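Local structure of tyrosine--tRNA ligase, mitochondrial (Emericella nidulans, 5IHX) at residues F315-P320 / A355-A360. The protein probably attaches L-tyrosine to mitochondrial tRNA(Tyr) at the expense of ATP, as an aminoacyl-tRNA synthetase of the first class. Numbering follows the deposited sequence.
Sequences FFVRTP and AQHALA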
ATOM      1  N   PHE A 315      37.411  21.144  -3.820  1.00 33.55           N
ATOM      2  CA  PHE A 315      37.028  20.053  -2.938  1.00 31.06           C
ATOM      3  C   PHE A 315      37.918  18.833  -3.155  1.00 34.74           C
ATOM      4  O   PHE A 315      38.383  18.215  -2.198  1.00 31.76           O
ATOM      5  CB  PHE A 315      35.563  19.675  -3.144  1.00 29.38           C
ATOM      6  CG  PHE A 315      35.147  18.446  -2.389  1.00 32.40           C
ATOM      7  CD1 PHE A 315      34.966  17.238  -3.043  1.00 34.90           C
ATOM      8  CD2 PHE A 315      34.940  18.500  -1.019  1.00 32.59           C
ATOM      9  CE1 PHE A 315      34.580  16.108  -2.345  1.00 39.20           C
ATOM     10  CE2 PHE A 315      34.558  17.372  -0.317  1.00 37.31           C
ATOM     11  CZ  PHE A 315      34.378  16.175  -0.980  1.00 36.90           C
ATOM     12  N   PHE A 316      38.155  18.489  -4.416  1.00 30.59           N
ATOM     13  CA  PHE A 316      38.946  17.306  -4.733  1.00 25.38           C
ATOM     14  C   PHE A 316      40.456  17.507  -4.573  1.00 25.81           C
ATOM     15  O   PHE A 316      41.165  16.547  -4.270  1.00 35.11           O
ATOM     16  CB  PHE A 316      38.627  16.835  -6.153  1.00 24.67           C
ATOM     17  CG  PHE A 316      37.407  15.960  -6.232  1.00 29.68           C
ATOM     18  CD1 PHE A 316      37.477  14.620  -5.887  1.00 31.62           C
ATOM     19  CD2 PHE A 316      36.187  16.478  -6.632  1.00 31.92           C
ATOM     20  CE1 PHE A 316      36.358  13.811  -5.951  1.00 29.81           C
ATOM     21  CE2 PHE A 316      35.066  15.674  -6.697  1.00 32.64           C
ATOM     22  CZ  PHE A 316      35.152  14.340  -6.355  1.00 31.53           C
ATOM     23  N   VAL A 317      40.960  18.727  -4.761  1.00 30.72           N
ATOM     24  CA  VAL A 317      42.391  18.959  -4.544  1.00 31.78           C
ATOM     25  C   VAL A 317      42.731  18.859  -3.054  1.00 30.98           C
ATOM     26  O   VAL A 317      43.879  18.613  -2.694  1.00 38.13           O
ATOM     27  CB  VAL A 317      42.889  20.327  -5.089  1.00 34.19           C
ATOM     28  CG1 VAL A 317      42.762  20.386  -6.599  1.00 38.74           C
ATOM     29  CG2 VAL A 317      42.155  21.464  -4.457  1.00 42.24           C
ATOM     30  N   ARG A 318      41.735  19.058  -2.194  1.00 35.43           N
ATOM     31  CA  ARG A 318      41.936  18.955  -0.748  1.00 34.18           C
ATOM     32  C   ARG A 318      41.817  17.516  -0.247  1.00 33.76           C
ATOM     33  O   ARG A 318      41.843  17.278   0.959  1.00 38.59           O
ATOM     34  CB  ARG A 318      40.924  19.822   0.011  1.00 34.36           C
ATOM     35  CG  ARG A 318      41.074  21.317  -0.190  1.00 44.79           C
ATOM     36  CD  ARG A 318      40.242  22.081   0.827  1.00 49.61           C
ATOM     37  NE  ARG A 318      38.825  21.718   0.765  1.00 60.81           N
ATOM     38  CZ  ARG A 318      37.892  22.399   0.103  1.00 72.37           C
ATOM     39  NH1 ARG A 318      38.206  23.494  -0.580  1.00 87.38           N
ATOM     40  NH2 ARG A 318      36.633  21.978   0.119  1.00 55.46           N
ATOM     41  N   THR A 319      41.682  16.561  -1.163  1.00 35.17           N
ATOM     42  CA  THR A 319      41.609  15.154  -0.783  1.00 28.56           C
ATOM     43  C   THR A 319      42.867  14.765   0.001  1.00 35.95           C
ATOM     44  O   THR A 319      43.979  15.059  -0.441  1.00 32.21           O
ATOM     45  CB  THR A 319      41.463  14.237  -2.021  1.00 26.81           C
ATOM     46  OG1 THR A 319      40.276  14.583  -2.744  1.00 31.57           O
ATOM     47  CG2 THR A 319      41.392  12.772  -1.611  1.00 29.81           C
ATOM     48  N   PRO A 320      42.698  14.119   1.172  1.00 38.07           N
ATOM     49  CA  PRO A 320      43.869  13.726   1.972  1.00 33.28           C
ATOM     50  C   PRO A 320      44.826  12.805   1.221  1.00 27.92           C
ATOM     51  O   PRO A 320      44.393  12.019   0.379  1.00 30.96           O
ATOM     52  CB  PRO A 320      43.253  12.997   3.173  1.00 40.38           C
ATOM     53  CG  PRO A 320      41.861  13.500   3.260  1.00 42.24           C
ATOM     54  CD  PRO A 320      41.434  13.775   1.852  1.00 40.14           C
ATOM     55  N   ALA A 355      48.731  14.089  -7.426  1.00 27.34           N
ATOM     56  CA  ALA A 355      47.660  13.105  -7.437  1.00 29.42           C
ATOM     57  C   ALA A 355      46.304  13.785  -7.263  1.00 28.55           C
ATOM     58  O   ALA A 355      45.340  13.451  -7.949  1.00 25.18           O
ATOM     59  CB  ALA A 355      47.878  12.072  -6.346  1.00 27.21           C
ATOM     60  N   GLN A 356      46.239  14.754  -6.357  1.00 28.52           N
ATOM     61  CA  GLN A 356      44.992  15.457  -6.086  1.00 28.04           C
ATOM     62  C   GLN A 356      44.536  16.293  -7.280  1.00 38.25           C
ATOM     63  O   GLN A 356      43.339  16.369  -7.570  1.00 26.47           O
ATOM     64  CB  GLN A 356      45.141  16.355  -4.856  1.00 30.70           C
ATOM     65  CG  GLN A 356      45.061  15.632  -3.518  1.00 31.94           C
ATOM     66  CD  GLN A 356      46.404  15.125  -3.024  1.00 26.49           C
ATOM     67  OE1 GLN A 356      47.407  15.195  -3.729  1.00 28.10           O
ATOM     68  NE2 GLN A 356      46.425  14.617  -1.797  1.00 29.34           N
ATOM     69  N   HIS A 357      45.489  16.913  -7.975  1.00 26.64           N
ATOM     70  CA  HIS A 357      45.171  17.731  -9.144  1.00 23.29           C
ATOM     71  C   HIS A 357      44.672  16.876 -10.304  1.00 24.03           C
ATOM     72  O   HIS A 357      43.747  17.263 -11.013  1.00 28.13           O
ATOM     73  CB  HIS A 357      46.391  18.548  -9.581  1.00 31.83           C
ATOM     74  CG  HIS A 357      46.587  19.807  -8.797  1.00 27.69           C
ATOM     75  ND1 HIS A 357      45.714  20.874  -8.873  1.00 34.25           N
ATOM     76  CD2 HIS A 357      47.549  20.177  -7.921  1.00 30.24           C
ATOM     77  CE1 HIS A 357      46.129  21.838  -8.076  1.00 30.21           C
ATOM     78  NE2 HIS A 357      47.245  21.442  -7.486  1.00 33.14           N
ATOM     79  N   ALA A 358      45.289  15.714 -10.497  1.00 23.80           N
ATOM     80  CA  ALA A 358      44.851  14.787 -11.534  1.00 24.27           C
ATOM     81  C   ALA A 358      43.435  14.294 -11.235  1.00 26.42           C
ATOM     82  O   ALA A 358      42.616  14.149 -12.140  1.00 27.49           O
ATOM     83  CB  ALA A 358      45.811  13.617 -11.644  1.00 25.63           C
ATOM     84  N   LEU A 359      43.158  14.049  -9.958  1.00 30.17           N
ATOM     85  CA  LEU A 359      41.839  13.598  -9.525  1.00 27.38           C
ATOM     86  C   LEU A 359      40.797  14.681  -9.764  1.00 27.65           C
ATOM     87  O   LEU A 359      39.725  14.418 -10.309  1.00 26.65           O
ATOM     88  CB  LEU A 359      41.864  13.220  -8.042  1.00 23.75           C
ATOM     89  CG  LEU A 359      40.511  13.014  -7.350  1.00 21.99           C
ATOM     90  CD1 LEU A 359      39.764  11.837  -7.947  1.00 23.32           C
ATOM     91  CD2 LEU A 359      40.701  12.837  -5.851  1.00 30.28           C
ATOM     92  N   ALA A 360      41.120  15.901  -9.344  1.00 26.92           N
ATOM     93  CA  ALA A 360      40.210  17.030  -9.483  1.00 22.22           C
ATOM     94  C   ALA A 360      39.912  17.319 -10.948  1.00 27.94           C
ATOM     95  O   ALA A 360      38.767  17.571 -11.319  1.00 21.58           O
ATOM     96  CB  ALA A 360      40.795  18.262  -8.809  1.00 25.95           C
TER
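Gln356 reaches from helix 354-368 to the backbone just beyond the end of helix 309-317, where its NE2 gives a hydrogen bond of 2.8 Å to Thr319 O. The N-H points nearly straight at the oxygen (162°), which lies close to the amide plane, although the donor sits 24° off the carbonyl plane of Thr319. A bend at chi2 (89°) turns the amide toward this acceptor and leaves the aliphatic part of the chain beside the preceding turn, with Gln356 CG 3.3 Å from Val317 O. Further along, Ala360 presents its small methyl to two residues of the helix end: its CB lies 3.6 Å from Val317 CG1 and 3.7 Å from Phe316 CB. Val317 CG1 also approaches the His357 imidazole. The side chain of Leu359 crosses that of Phe316 at about a right angle and puts CD2 at the ring's edge, 3.7 Å from Phe316 CD1, and near Thr319 OG1 as well. The contact illustrates close helix-to-helix packing through alanine, here in the helical region that follows the Rossmann-type catalytic domain, in a construct truncated at its C-terminus, well away from the bound tyrosine. Behind the first shell, Thr319 fastens the turn: its OG1 donates to Phe316 O over 2.6 Å, and its backbone N reaches the same oxygen from the same face. The Gln356 amide is held at both ends, OE1 by Gln346 and NE2 additionally by Asp321. Tyr313 hydrogen-bonds His357 ND1, Arg353 binds Val317 O, and the Phe316 ring meets Phe331 edge-to-face and Phe363 at an inclined angle.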